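Local coordinates for arsenite methyltransferase (Chlamydomonas reinhardtii, PDB 5EVJ), which probably methylates trivalent arsenic, transferring methyl groups from S-adenosylmethionine to give mono-, di- and trimethylated arsenicals, at residues A291-T296 with P335-I340; P242-A247 with L306-R311; D97-A102 with S141-I146; Y152-G157 with L182-R187. The protein carries 15 engineered substitutions. One frame throughout, in Å; residues are numbered along the deposited sequence.

Contact 1: A291-T296 with P335-I340; sequences AVYKGT and PHFTII
Val292 and Thr338 form a hydrogen-bonded pair of an antiparallel sheet, in which strand 289-293 is the middle of three and strand 337-340 lies at one edge. The axes of the short segments 291-293 and 337-340 approach to 4.6 Å, with their directions 164° apart. All four backbone polar atoms of the pair are used: Val292 N donates to Thr338 O (2.8 Å), and Thr338 N returns a bond to Val292 O (2.7 Å), each donor in the plane of the carbonyl it meets. Val292 O also takes a CA-H...O contact from Phe337. Beyond the strand, Lys294 N gives His336 O a nearly straight bond of 2.8 Å (168° at the hydrogen), tilted from the carbonyl plane, so the pairing continues into the turn. Lys294 bends at chi3 and brings its NZ to Pro335 O, a weak bond at 3.4 Å.

Tyr293 and Phe337 are a non-hydrogen-bonded pair. With CG anti to the backbone N, Tyr293 sets its CD1 over one face of the Phe337 ring, 3.4 Å from Phe337 CZ; the ring planes meet obliquely at 43°. Phe337 also packs edge-to-face with Phe312, and a serine in its place would probably strip Tyr293 CD1 of the face it rests on and open a gap towards Phe312. Tyr293 OH is satisfied by His300 O and Ile297 N. At the far end of the contact, Thr296 OG1 lies at the edge of the His336 imidazole, near its plane and 2.6 Å from His336 ND1, a hydrogen bond in which either atom could be the donor.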
loop_
_atom_site.group_PDB
_atom_site.type_symbol
_atom_site.label_atom_id
_atom_site.label_comp_id
_atom_site.label_asym_id
_atom_site.label_seq_id
_atom_site.Cartn_x
_atom_site.Cartn_y
_atom_site.Cartn_z
ATOM N N ALA A 291 15.811 -1.592 -17.087
ATOM C CA ALA A 291 15.595 -2.429 -15.896
ATOM C C ALA A 291 15.509 -3.945 -16.219
ATOM O O ALA A 291 14.930 -4.371 -17.264
ATOM C CB ALA A 291 14.318 -2.000 -15.142
ATOM N N VAL A 292 16.110 -4.764 -15.351
ATOM C CA VAL A 292 16.051 -6.175 -15.570
ATOM C C VAL A 292 15.692 -6.688 -14.224
ATOM O O VAL A 292 16.422 -6.427 -13.206
ATOM C CB VAL A 292 17.428 -6.784 -16.028
ATOM C CG1 VAL A 292 17.309 -8.260 -16.447
ATOM C CG2 VAL A 292 18.042 -5.966 -17.146
ATOM N N TYR A 293 14.542 -7.353 -14.199
ATOM C CA TYR A 293 14.167 -8.081 -13.055
ATOM C C TYR A 293 14.852 -9.407 -13.017
ATOM O O TYR A 293 14.819 -10.150 -13.987
ATOM C CB TYR A 293 12.719 -8.230 -13.057
ATOM C CG TYR A 293 12.278 -9.140 -11.962
ATOM C CD1 TYR A 293 12.519 -8.801 -10.617
ATOM C CD2 TYR A 293 11.546 -10.323 -12.265
ATOM C CE1 TYR A 293 12.082 -9.634 -9.587
ATOM C CE2 TYR A 293 11.097 -11.155 -11.225
ATOM C CZ TYR A 293 11.365 -10.816 -9.881
ATOM O OH TYR A 293 10.937 -11.625 -8.828
ATOM N N LYS A 294 15.526 -9.687 -11.903
ATOM C CA LYS A 294 16.412 -10.848 -11.778
ATOM C C LYS A 294 15.695 -12.135 -11.323
ATOM O O LYS A 294 16.313 -13.192 -11.238
ATOM C CB LYS A 294 17.662 -10.551 -10.856
ATOM C CG LYS A 294 18.698 -9.650 -11.490
ATOM C CD LYS A 294 19.939 -9.478 -10.593
ATOM C CE LYS A 294 19.617 -8.459 -9.515
ATOM N NZ LYS A 294 20.826 -7.802 -8.948
ATOM N N GLY A 295 14.415 -12.070 -11.038
ATOM C CA GLY A 295 13.664 -13.296 -10.774
ATOM C C GLY A 295 13.647 -13.807 -9.343
ATOM O O GLY A 295 13.081 -14.889 -9.075
ATOM N N THR A 296 14.187 -12.991 -8.423
ATOM C CA THR A 296 14.578 -13.437 -7.119
ATOM C C THR A 296 13.536 -13.099 -6.064
ATOM O O THR A 296 13.750 -13.311 -4.879
ATOM C CB THR A 296 15.953 -12.897 -6.723
ATOM O OG1 THR A 296 16.013 -11.477 -6.945
ATOM C CG2 THR A 296 17.151 -13.632 -7.549
ATOM N N PRO A 335 17.517 -4.917 -4.656
ATOM C CA PRO A 335 18.412 -6.084 -4.760
ATOM C C PRO A 335 17.932 -7.075 -5.879
ATOM O O PRO A 335 18.710 -7.905 -6.334
ATOM C CB PRO A 335 18.268 -6.780 -3.392
ATOM C CG PRO A 335 17.850 -5.657 -2.455
ATOM C CD PRO A 335 16.931 -4.799 -3.294
ATOM N N HIS A 336 16.651 -7.025 -6.245
ATOM C CA HIS A 336 16.129 -7.927 -7.265
ATOM C C HIS A 336 16.156 -7.383 -8.698
ATOM O O HIS A 336 15.600 -8.048 -9.614
ATOM C CB HIS A 336 14.710 -8.314 -6.922
ATOM C CG HIS A 336 14.545 -8.739 -5.500
ATOM N ND1 HIS A 336 14.986 -9.954 -5.040
ATOM C CD2 HIS A 336 14.025 -8.090 -4.416
ATOM C CE1 HIS A 336 14.754 -10.052 -3.738
ATOM N NE2 HIS A 336 14.143 -8.946 -3.345
ATOM N N PHE A 337 16.743 -6.203 -8.913
ATOM C CA PHE A 337 16.706 -5.564 -10.223
ATOM C C PHE A 337 18.058 -5.065 -10.593
ATOM O O PHE A 337 18.745 -4.622 -9.728
ATOM C CB PHE A 337 15.783 -4.335 -10.215
ATOM C CG PHE A 337 14.366 -4.724 -10.221
ATOM C CD1 PHE A 337 13.721 -4.982 -9.042
ATOM C CD2 PHE A 337 13.672 -4.871 -11.456
ATOM C CE1 PHE A 337 12.382 -5.373 -9.036
ATOM C CE2 PHE A 337 12.326 -5.262 -11.464
ATOM C CZ PHE A 337 11.671 -5.537 -10.274
ATOM N N THR A 338 18.392 -5.045 -11.886
ATOM C CA THR A 338 19.574 -4.348 -12.371
ATOM C C THR A 338 19.053 -3.186 -13.176
ATOM O O THR A 338 18.125 -3.334 -13.997
ATOM C CB THR A 338 20.396 -5.279 -13.335
ATOM O OG1 THR A 338 20.609 -6.561 -12.723
ATOM C CG2 THR A 338 21.766 -4.697 -13.805
ATOM N N ILE A 339 19.695 -2.042 -12.979
ATOM C CA ILE A 339 19.455 -0.850 -13.746
ATOM C C ILE A 339 20.655 -0.605 -14.576
ATOM O O ILE A 339 21.776 -0.512 -14.072
ATOM C CB ILE A 339 19.342 0.398 -12.825
ATOM C CG1 ILE A 339 18.219 0.202 -11.810
ATOM C CG2 ILE A 339 18.889 1.554 -13.653
ATOM C CD1 ILE A 339 16.856 -0.044 -12.488
ATOM N N ILE A 340 20.442 -0.423 -15.862
ATOM C CA ILE A 340 21.565 -0.055 -16.690
ATOM C C ILE A 340 21.343 1.375 -17.093
ATOM O O ILE A 340 20.287 1.742 -17.604
ATOM C CB ILE A 340 21.583 -0.963 -17.939
ATOM C CG1 ILE A 340 21.970 -2.397 -17.533
ATOM C CG2 ILE A 340 22.590 -0.454 -18.916
ATOM C CD1 ILE A 340 21.187 -3.500 -18.226
#

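Contact 2: P242-A247 with L306-R311; sequences PRQLEA and LDDHHR. Engineered in segment 242-247: Ala247 (natural residue Cys).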
loop_
_atom_site.group_PDB
_atom_site.type_symbol
_atom_site.label_atom_id
_atom_site.label_comp_id
_atom_site.label_asym_id
_atom_site.label_seq_id
_atom_site.Cartn_x
_atom_site.Cartn_y
_atom_site.Cartn_z
ATOM N N PRO A 242 1.890 8.351 -7.691
ATOM C CA PRO A 242 1.158 7.184 -7.269
ATOM C C PRO A 242 0.962 6.202 -8.406
ATOM O O PRO A 242 0.738 6.618 -9.496
ATOM C CB PRO A 242 -0.234 7.748 -6.871
ATOM C CG PRO A 242 0.036 9.135 -6.455
ATOM C CD PRO A 242 1.071 9.566 -7.503
ATOM N N ARG A 243 1.035 4.906 -8.119
ATOM C CA ARG A 243 0.898 3.874 -9.134
ATOM C C ARG A 243 -0.151 2.933 -8.656
ATOM O O ARG A 243 -0.187 2.539 -7.504
ATOM C CB ARG A 243 2.213 3.115 -9.320
ATOM C CG ARG A 243 3.341 3.928 -9.938
ATOM C CD ARG A 243 3.275 4.026 -11.463
ATOM N NE ARG A 243 4.367 4.905 -11.904
ATOM C CZ ARG A 243 5.491 4.456 -12.449
ATOM N NH1 ARG A 243 5.634 3.167 -12.657
ATOM N NH2 ARG A 243 6.458 5.297 -12.805
ATOM N N GLN A 244 -1.017 2.581 -9.566
ATOM C CA GLN A 244 -2.134 1.715 -9.320
ATOM C C GLN A 244 -1.658 0.255 -9.543
ATOM O O GLN A 244 -1.196 -0.128 -10.637
ATOM C CB GLN A 244 -3.240 2.176 -10.287
ATOM C CG GLN A 244 -4.342 1.165 -10.467
ATOM C CD GLN A 244 -5.532 1.744 -11.209
ATOM O OE1 GLN A 244 -6.000 2.843 -10.906
ATOM N NE2 GLN A 244 -6.020 0.999 -12.202
ATOM N N LEU A 245 -1.737 -0.578 -8.527
ATOM C CA LEU A 245 -1.281 -1.953 -8.730
ATOM C C LEU A 245 -2.428 -2.789 -9.291
ATOM O O LEU A 245 -2.227 -3.602 -10.177
ATOM C CB LEU A 245 -0.772 -2.565 -7.393
ATOM C CG LEU A 245 -0.408 -4.078 -7.454
ATOM C CD1 LEU A 245 0.673 -4.354 -8.501
ATOM C CD2 LEU A 245 -0.020 -4.701 -6.128
ATOM N N GLU A 246 -3.641 -2.578 -8.778
ATOM C CA GLU A 246 -4.813 -3.248 -9.297
ATOM C C GLU A 246 -6.123 -2.615 -8.795
ATOM O O GLU A 246 -6.193 -1.999 -7.721
ATOM C CB GLU A 246 -4.808 -4.721 -8.935
ATOM C CG GLU A 246 -5.146 -5.003 -7.480
ATOM C CD GLU A 246 -4.806 -6.440 -7.113
ATOM O OE1 GLU A 246 -5.481 -7.377 -7.612
ATOM O OE2 GLU A 246 -3.849 -6.639 -6.335
ATOM N N ALA A 247 -7.144 -2.746 -9.620
ATOM C CA ALA A 247 -8.409 -2.105 -9.349
ATOM C C ALA A 247 -9.489 -3.109 -9.689
ATOM O O ALA A 247 -9.398 -3.851 -10.677
ATOM C CB ALA A 247 -8.564 -0.844 -10.191
ATOM N N LEU A 306 5.369 -4.512 -11.054
ATOM C CA LEU A 306 5.477 -3.280 -10.307
ATOM C C LEU A 306 4.074 -2.692 -10.162
ATOM O O LEU A 306 3.635 -2.294 -9.077
ATOM C CB LEU A 306 6.369 -2.281 -11.038
ATOM C CG LEU A 306 6.412 -0.841 -10.453
ATOM C CD1 LEU A 306 7.034 -0.811 -9.029
ATOM C CD2 LEU A 306 7.293 0.013 -11.373
ATOM N N ASP A 307 3.385 -2.511 -11.277
ATOM C CA ASP A 307 2.052 -1.863 -11.222
ATOM C C ASP A 307 1.342 -2.382 -12.437
ATOM O O ASP A 307 1.945 -3.139 -13.199
ATOM C CB ASP A 307 2.141 -0.329 -11.225
ATOM C CG ASP A 307 2.954 0.216 -12.375
ATOM O OD1 ASP A 307 2.722 -0.197 -13.541
ATOM O OD2 ASP A 307 3.823 1.100 -12.131
ATOM N N ASP A 308 0.097 -1.958 -12.651
ATOM C CA ASP A 308 -0.698 -2.533 -13.725
ATOM C C ASP A 308 -0.270 -2.122 -15.137
ATOM O O ASP A 308 -0.867 -2.608 -16.078
ATOM C CB ASP A 308 -2.174 -2.220 -13.523
ATOM C CG ASP A 308 -2.470 -0.725 -13.579
ATOM O OD1 ASP A 308 -1.589 0.104 -13.884
ATOM O OD2 ASP A 308 -3.617 -0.377 -13.260
ATOM N N HIS A 309 0.729 -1.232 -15.273
ATOM C CA HIS A 309 1.345 -0.909 -16.616
ATOM C C HIS A 309 2.781 -1.359 -16.751
ATOM O O HIS A 309 3.454 -1.013 -17.720
ATOM C CB HIS A 309 1.257 0.595 -16.911
ATOM C CG HIS A 309 -0.154 1.073 -16.954
ATOM N ND1 HIS A 309 -0.999 0.802 -18.013
ATOM C CD2 HIS A 309 -0.902 1.724 -16.038
ATOM C CE1 HIS A 309 -2.194 1.293 -17.763
ATOM N NE2 HIS A 309 -2.163 1.864 -16.574
ATOM N N HIS A 310 3.270 -2.113 -15.778
ATOM C CA HIS A 310 4.703 -2.479 -15.793
ATOM C C HIS A 310 4.883 -3.865 -15.254
ATOM O O HIS A 310 4.986 -4.053 -14.040
ATOM C CB HIS A 310 5.564 -1.502 -14.967
ATOM C CG HIS A 310 5.530 -0.090 -15.467
ATOM N ND1 HIS A 310 4.502 0.776 -15.171
ATOM C CD2 HIS A 310 6.397 0.598 -16.256
ATOM C CE1 HIS A 310 4.744 1.946 -15.739
ATOM N NE2 HIS A 310 5.890 1.860 -16.405
ATOM N N ARG A 311 4.951 -4.825 -16.158
ATOM C CA ARG A 311 5.235 -6.204 -15.816
ATOM C C ARG A 311 6.625 -6.546 -16.341
ATOM O O ARG A 311 6.869 -6.356 -17.507
ATOM C CB ARG A 311 4.196 -7.121 -16.457
ATOM C CG ARG A 311 4.509 -8.606 -16.379
ATOM C CD ARG A 311 3.240 -9.329 -16.778
ATOM N NE ARG A 311 3.041 -10.537 -16.006
ATOM C CZ ARG A 311 3.571 -11.726 -16.321
ATOM N NH1 ARG A 311 4.331 -11.865 -17.430
ATOM N NH2 ARG A 311 3.334 -12.787 -15.529
#
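Asp308 N donates to Gln244 O at 3.0 Å, nearly straight at 167° and in the carbonyl plane, and this is the backbone bond that joins the two segments. Strand 243-247 runs past a corner of the chain; the closest pair of CA atoms is Leu245 and Asp307, 4.2 Å apart. From Asp307 to His310 the chain makes a type I beta turn, and Leu306 and Asp307 together face His310 as a classic beta bulge.

Asp307 is the hub of the side chains. Asp307 OD1 accepts from His309 N on the anti side, forming an Asx turn, and from His310 ND1 through the syn lone pair at 2.6 Å, in the plane of the imidazole. Arg243 NH1 meets Asp307 OD2 at 2.8 Å, within the guanidinium plane, as a salt bridge, with the carboxylate plane turned 62° away. The arginine bends at chi2 (-82°), which brings Arg243 CD within 3.1 Å of Asp307 OD2. Arg243 NH1 lies over one face of the His310 ring, 3.4 Å from His310 CE1. Asp241 forms a salt bridge with Arg243 NH2, and Thr324 OG1 is a further partner of NH1.

The turn docks on an edge strand of the Rossmann-like methyltransferase sheet, whose inner neighbour is strand 266-274. Next on the strand, the extended Gln244 side chain sends NE2 to Asp308 OD2 at 3.0 Å, a bent bond with the oxygen tilted from the amide plane. Leu245 lays CD1 3.7 Å from Leu306 O, and Leu306 O accepts a hydrogen bond from Arg272 NH1.

Contact 3: D97-A102 with S141-I146; sequences DAYVAA and SNMTFI. Engineered in segment 97-102: Ala98 (natural residue Cys).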
loop_
_atom_site.group_PDB
_atom_site.type_symbol
_atom_site.label_atom_id
_atom_site.label_comp_id
_atom_site.label_asym_id
_atom_site.label_seq_id
_atom_site.Cartn_x
_atom_site.Cartn_y
_atom_site.Cartn_z
ATOM N N ASP A 97 -4.029 -8.331 8.889
ATOM C CA ASP A 97 -2.981 -7.910 7.925
ATOM C C ASP A 97 -1.607 -7.862 8.618
ATOM O O ASP A 97 -0.591 -8.190 8.017
ATOM C CB ASP A 97 -3.317 -6.555 7.174
ATOM C CG ASP A 97 -4.511 -6.687 6.173
ATOM O OD1 ASP A 97 -4.885 -7.830 5.772
ATOM O OD2 ASP A 97 -5.076 -5.646 5.758
ATOM N N ALA A 98 -1.592 -7.489 9.884
ATOM C CA ALA A 98 -0.317 -7.454 10.619
ATOM C C ALA A 98 0.204 -8.874 10.837
ATOM O O ALA A 98 1.425 -9.115 10.791
ATOM C CB ALA A 98 -0.482 -6.708 11.926
ATOM N N TYR A 99 -0.720 -9.836 11.009
ATOM C CA TYR A 99 -0.297 -11.222 11.233
ATOM C C TYR A 99 0.276 -11.771 9.967
ATOM O O TYR A 99 1.317 -12.400 9.961
ATOM C CB TYR A 99 -1.480 -12.077 11.680
ATOM C CG TYR A 99 -1.720 -12.050 13.194
ATOM C CD1 TYR A 99 -1.720 -10.843 13.902
ATOM C CD2 TYR A 99 -1.955 -13.227 13.923
ATOM C CE1 TYR A 99 -1.944 -10.790 15.282
ATOM C CE2 TYR A 99 -2.210 -13.172 15.323
ATOM C CZ TYR A 99 -2.167 -11.961 15.989
ATOM O OH TYR A 99 -2.397 -11.875 17.349
ATOM N N VAL A 100 -0.355 -11.449 8.844
ATOM C CA VAL A 100 0.163 -11.886 7.592
ATOM C C VAL A 100 1.520 -11.263 7.338
ATOM O O VAL A 100 2.451 -11.928 6.883
ATOM C CB VAL A 100 -0.791 -11.517 6.461
ATOM C CG1 VAL A 100 -0.123 -11.810 5.115
ATOM C CG2 VAL A 100 -2.096 -12.274 6.675
ATOM N N ALA A 101 1.640 -9.971 7.608
ATOM C CA ALA A 101 2.948 -9.325 7.352
ATOM C C ALA A 101 4.069 -9.919 8.257
ATOM O O ALA A 101 5.222 -10.156 7.820
ATOM C CB ALA A 101 2.797 -7.842 7.574
ATOM N N ALA A 102 3.710 -10.148 9.525
ATOM C CA ALA A 102 4.615 -10.640 10.543
ATOM C C ALA A 102 5.229 -11.921 10.000
ATOM O O ALA A 102 6.415 -12.154 10.150
ATOM C CB ALA A 102 3.853 -10.921 11.808
ATOM N N SER A 141 7.119 -13.149 19.177
ATOM C CA SER A 141 6.388 -12.238 18.276
ATOM C C SER A 141 7.302 -11.112 17.761
ATOM O O SER A 141 8.076 -10.512 18.539
ATOM C CB SER A 141 5.203 -11.657 19.016
ATOM O OG SER A 141 4.618 -10.610 18.292
ATOM N N ASN A 142 7.279 -10.869 16.449
ATOM C CA ASN A 142 7.936 -9.677 15.926
ATOM C C ASN A 142 6.869 -8.534 15.699
ATOM O O ASN A 142 7.112 -7.615 14.947
ATOM C CB ASN A 142 8.713 -10.035 14.679
ATOM C CG ASN A 142 7.833 -10.668 13.540
ATOM O OD1 ASN A 142 6.662 -11.023 13.733
ATOM N ND2 ASN A 142 8.406 -10.748 12.313
ATOM N N MET A 143 5.732 -8.584 16.403
ATOM C CA MET A 143 4.656 -7.576 16.337
ATOM C C MET A 143 4.526 -6.705 17.598
ATOM O O MET A 143 4.721 -7.158 18.689
ATOM C CB MET A 143 3.304 -8.246 16.068
ATOM C CG MET A 143 3.296 -9.085 14.805
ATOM S SD MET A 143 1.680 -9.877 14.421
ATOM C CE MET A 143 2.079 -11.433 15.201
ATOM N N THR A 144 4.132 -5.462 17.405
ATOM C CA THR A 144 3.925 -4.475 18.415
ATOM C C THR A 144 2.631 -3.837 17.960
ATOM O O THR A 144 2.514 -3.358 16.814
ATOM C CB THR A 144 5.039 -3.397 18.421
ATOM O OG1 THR A 144 6.345 -4.014 18.486
ATOM C CG2 THR A 144 4.882 -2.386 19.593
ATOM N N PHE A 145 1.627 -3.880 18.823
ATOM C CA PHE A 145 0.402 -3.171 18.566
ATOM C C PHE A 145 0.309 -2.003 19.496
ATOM O O PHE A 145 0.495 -2.166 20.663
ATOM C CB PHE A 145 -0.735 -4.119 18.801
ATOM C CG PHE A 145 -0.757 -5.230 17.808
ATOM C CD1 PHE A 145 -1.194 -4.988 16.479
ATOM C CD2 PHE A 145 -0.302 -6.479 18.151
ATOM C CE1 PHE A 145 -1.175 -6.003 15.546
ATOM C CE2 PHE A 145 -0.288 -7.508 17.228
ATOM C CZ PHE A 145 -0.751 -7.282 15.929
ATOM N N ILE A 146 0.063 -0.804 18.978
ATOM C CA ILE A 146 -0.125 0.335 19.865
ATOM C C ILE A 146 -1.424 1.049 19.559
ATOM O O ILE A 146 -1.958 0.955 18.448
ATOM C CB ILE A 146 1.074 1.313 19.853
ATOM C CG1 ILE A 146 1.197 2.039 18.530
ATOM C CG2 ILE A 146 2.386 0.573 20.100
ATOM C CD1 ILE A 146 2.638 2.346 18.215
#
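Met143 pushes its thioether into a hollow between Tyr99 and Ala102 on the helix. Met143 SD sits 3.6 Å from Ala102 CB and equally close to Tyr99 CD1, an oblique Met-aromatic contact. The bend at chi3 (-95°) carries the methyl Met143 CE over one face of the Tyr99 ring, 4.1 Å from its centroid and 14° off the normal, which qualifies as a CH-pi contact. The next bump along the strand is Phe145. Phe145 CE1 meets CB of the engineered Ala98 at 3.8 Å; Phe145 CZ comes to the edge of the Tyr99 ring, 3.8 Å from Tyr99 CE1. Tyr99 is therefore touched on a face by one strand residue and at an edge by the other.

This is helix-on-sheet packing in the Rossmann-like methyltransferase domain, where helix 96-104 covers strand 143-147, an outermost strand of the main sheet. The axes of segments 97-102 and 143-146 run nearly antiparallel, 157° apart in direction and 9.9 Å apart at closest approach.

At the start of the strand, Asn142 brings its amide against Ala102. Asn142 ND2 donates to Ala102 O at 3.3 Å, in plane and on a lone pair, and also to Gly109 O. Asn142 OD1, 3.4 Å from Ala102 CB, is buried with no polar partner in the model.

Contact 4: Y152-G157 with L182-R187; sequences YLDRAG and LSEAYR. Engineered in segment 182-187: Ala185 (natural residue Cys).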
loop_
_atom_site.group_PDB
_atom_site.type_symbol
_atom_site.label_atom_id
_atom_site.label_comp_id
_atom_site.label_asym_id
_atom_site.label_seq_id
_atom_site.Cartn_x
_atom_site.Cartn_y
_atom_site.Cartn_z
ATOM N N TYR A 152 -1.897 10.828 13.586
ATOM C CA TYR A 152 -0.936 11.412 14.569
ATOM C C TYR A 152 0.175 10.450 14.951
ATOM O O TYR A 152 0.484 10.238 16.127
ATOM C CB TYR A 152 -1.647 11.992 15.824
ATOM C CG TYR A 152 -2.386 13.285 15.506
ATOM C CD1 TYR A 152 -1.678 14.510 15.434
ATOM C CD2 TYR A 152 -3.731 13.277 15.235
ATOM C CE1 TYR A 152 -2.319 15.672 15.064
ATOM C CE2 TYR A 152 -4.422 14.449 14.899
ATOM C CZ TYR A 152 -3.706 15.637 14.805
ATOM O OH TYR A 152 -4.346 16.832 14.474
ATOM N N LEU A 153 0.839 9.911 13.941
ATOM C CA LEU A 153 1.875 8.954 14.215
ATOM C C LEU A 153 2.903 9.541 15.142
ATOM O O LEU A 153 3.510 8.798 15.887
ATOM C CB LEU A 153 2.499 8.465 12.913
ATOM C CG LEU A 153 1.494 7.816 11.945
ATOM C CD1 LEU A 153 2.209 7.170 10.776
ATOM C CD2 LEU A 153 0.614 6.808 12.642
ATOM N N ASP A 154 3.137 10.855 15.075
ATOM C CA ASP A 154 4.081 11.559 16.011
ATOM C C ASP A 154 3.554 11.373 17.460
ATOM O O ASP A 154 4.291 11.029 18.359
ATOM C CB ASP A 154 4.194 13.077 15.681
ATOM C CG ASP A 154 2.826 13.678 15.278
ATOM O OD1 ASP A 154 1.820 12.964 15.259
ATOM O OD2 ASP A 154 2.727 14.818 14.897
ATOM N N ARG A 155 2.259 11.528 17.655
ATOM C CA ARG A 155 1.710 11.339 19.020
ATOM C C ARG A 155 1.862 9.932 19.482
ATOM O O ARG A 155 2.170 9.730 20.619
ATOM C CB ARG A 155 0.280 11.834 19.159
ATOM C CG ARG A 155 0.285 13.349 19.087
ATOM C CD ARG A 155 -1.107 13.862 19.346
ATOM N NE ARG A 155 -1.232 15.250 18.920
ATOM C CZ ARG A 155 -2.393 15.790 18.584
ATOM N NH1 ARG A 155 -3.498 15.029 18.643
ATOM N NH2 ARG A 155 -2.448 17.054 18.176
ATOM N N ALA A 156 1.747 8.975 18.568
ATOM C CA ALA A 156 2.016 7.585 18.882
ATOM C C ALA A 156 3.523 7.318 19.077
ATOM O O ALA A 156 3.900 6.174 19.302
ATOM C CB ALA A 156 1.459 6.683 17.792
ATOM N N GLY A 157 4.379 8.341 19.004
ATOM C CA GLY A 157 5.821 8.103 19.227
ATOM C C GLY A 157 6.584 7.534 18.025
ATOM O O GLY A 157 7.708 7.068 18.175
ATOM N N LEU A 182 -1.553 10.829 5.261
ATOM C CA LEU A 182 -0.644 10.718 4.140
ATOM C C LEU A 182 0.686 11.327 4.497
ATOM O O LEU A 182 1.718 10.685 4.306
ATOM C CB LEU A 182 -1.253 11.381 2.891
ATOM C CG LEU A 182 -2.050 10.470 1.971
ATOM C CD1 LEU A 182 -2.428 9.121 2.522
ATOM C CD2 LEU A 182 -3.290 11.129 1.398
ATOM N N SER A 183 0.682 12.550 5.030
ATOM C CA SER A 183 1.973 13.197 5.308
ATOM C C SER A 183 2.746 12.514 6.455
ATOM O O SER A 183 4.002 12.495 6.459
ATOM C CB SER A 183 1.830 14.722 5.531
ATOM O OG SER A 183 1.102 15.046 6.707
ATOM N N GLU A 184 2.001 11.874 7.354
ATOM C CA GLU A 184 2.642 11.084 8.428
ATOM C C GLU A 184 3.295 9.812 7.903
ATOM O O GLU A 184 4.485 9.525 8.242
ATOM C CB GLU A 184 1.656 10.812 9.592
ATOM C CG GLU A 184 1.455 12.145 10.356
ATOM C CD GLU A 184 2.636 12.462 11.275
ATOM O OE1 GLU A 184 3.499 13.369 10.940
ATOM O OE2 GLU A 184 2.687 11.765 12.346
ATOM N N ALA A 185 2.541 9.049 7.080
ATOM C CA ALA A 185 3.109 7.922 6.298
ATOM C C ALA A 185 4.399 8.358 5.657
ATOM O O ALA A 185 5.471 7.757 5.877
ATOM C CB ALA A 185 2.142 7.442 5.233
ATOM N N TYR A 186 4.322 9.489 4.970
ATOM C CA TYR A 186 5.487 10.012 4.284
ATOM C C TYR A 186 6.662 10.266 5.273
ATOM O O TYR A 186 7.847 10.011 4.926
ATOM C CB TYR A 186 5.157 11.275 3.478
ATOM C CG TYR A 186 6.285 11.663 2.581
ATOM C CD1 TYR A 186 7.368 12.493 3.038
ATOM C CD2 TYR A 186 6.337 11.165 1.281
ATOM C CE1 TYR A 186 8.428 12.850 2.190
ATOM C CE2 TYR A 186 7.374 11.525 0.417
ATOM C CZ TYR A 186 8.417 12.336 0.881
ATOM O OH TYR A 186 9.432 12.612 -0.020
ATOM N N ARG A 187 6.334 10.779 6.469
ATOM C CA ARG A 187 7.383 11.170 7.424
ATOM C C ARG A 187 8.028 9.920 8.015
ATOM O O ARG A 187 9.225 9.891 8.188
ATOM C CB ARG A 187 6.792 12.059 8.538
ATOM C CG ARG A 187 7.780 12.496 9.642
ATOM C CD ARG A 187 7.108 13.271 10.856
ATOM N NE ARG A 187 6.059 12.464 11.517
ATOM C CZ ARG A 187 6.319 11.473 12.376
ATOM N NH1 ARG A 187 5.332 10.763 12.916
ATOM N NH2 ARG A 187 7.574 11.203 12.718
HETATM O O HOH W 1 4.663 15.312 12.958
#
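Two bends, at chi2 of Glu184 (-78°) and at chi3 of Arg187 (58°), fold these side chains of one helix together and set their charged ends against residues Leu153 and Asp154. Arg187 grips the carboxylate side-on, its NE to Glu184 OE1 at 2.8 Å and its NH1 to Glu184 OE2 at 2.9 Å; both oxygens lie near the guanidinium plane, whereas both nitrogens stand above the carboxylate plane. Glu184 OE2 takes a second donor across the contact, Asp154 N at 2.9 Å, which arrives nearly along the C-O axis.

Asp154 OD1 is only 3.3 Å from Glu184 OE2, a like-charged approach. The flanking arginines probably offset it: Arg187 holds the glutamate, and Arg180 makes a salt bridge with Asp154 OD1. A water also spans the two acids, donating to Asp154 OD2 and to Glu184 OE1. An alanine in place of Glu184 would probably leave Arg187 without its charged mate in the helix and Asp154 N without its acceptor.

Beside the polar cluster, Leu153 and Glu184 run alongside each other in opposing senses, CG of Leu153 3.8 Å from Glu184 CB.

In the fold, the contact ties the loop between strands 143-147 and 163-169 to helix 178-188. Leu153 reaches strand 86-90 through Leu88 and Leu90, and Arg187 extends along the same loop to Asp160 and Leu158 O.

Contacts 2 and 3 reach the same seven-stranded sheet at its two outermost strands, 243-249 and 143-147, on opposite sides of the chain's centre. Contact 3 is mostly apolar, with its helix residues buried; contact 2 relies on a salt bridge and hydrogen-bonded aspartates. Contact 4, like contact 3 wholly inside the methyltransferase domain, is charged and water-bridged, and touches contact 3 by packing of Ile146 CD1 on Ala156 O (4.2 Å). Contact 1 belongs to a separate three-stranded sheet, its centre 22 Å from that of the chain, and pairs backbones regularly, with buried Tyr293 and Phe337 on one face and exposed Lys294 and Thr296 at its end. Helix 322-329 meets side chains of both contacts 1 and 2, whose centres lie about 17 Å apart.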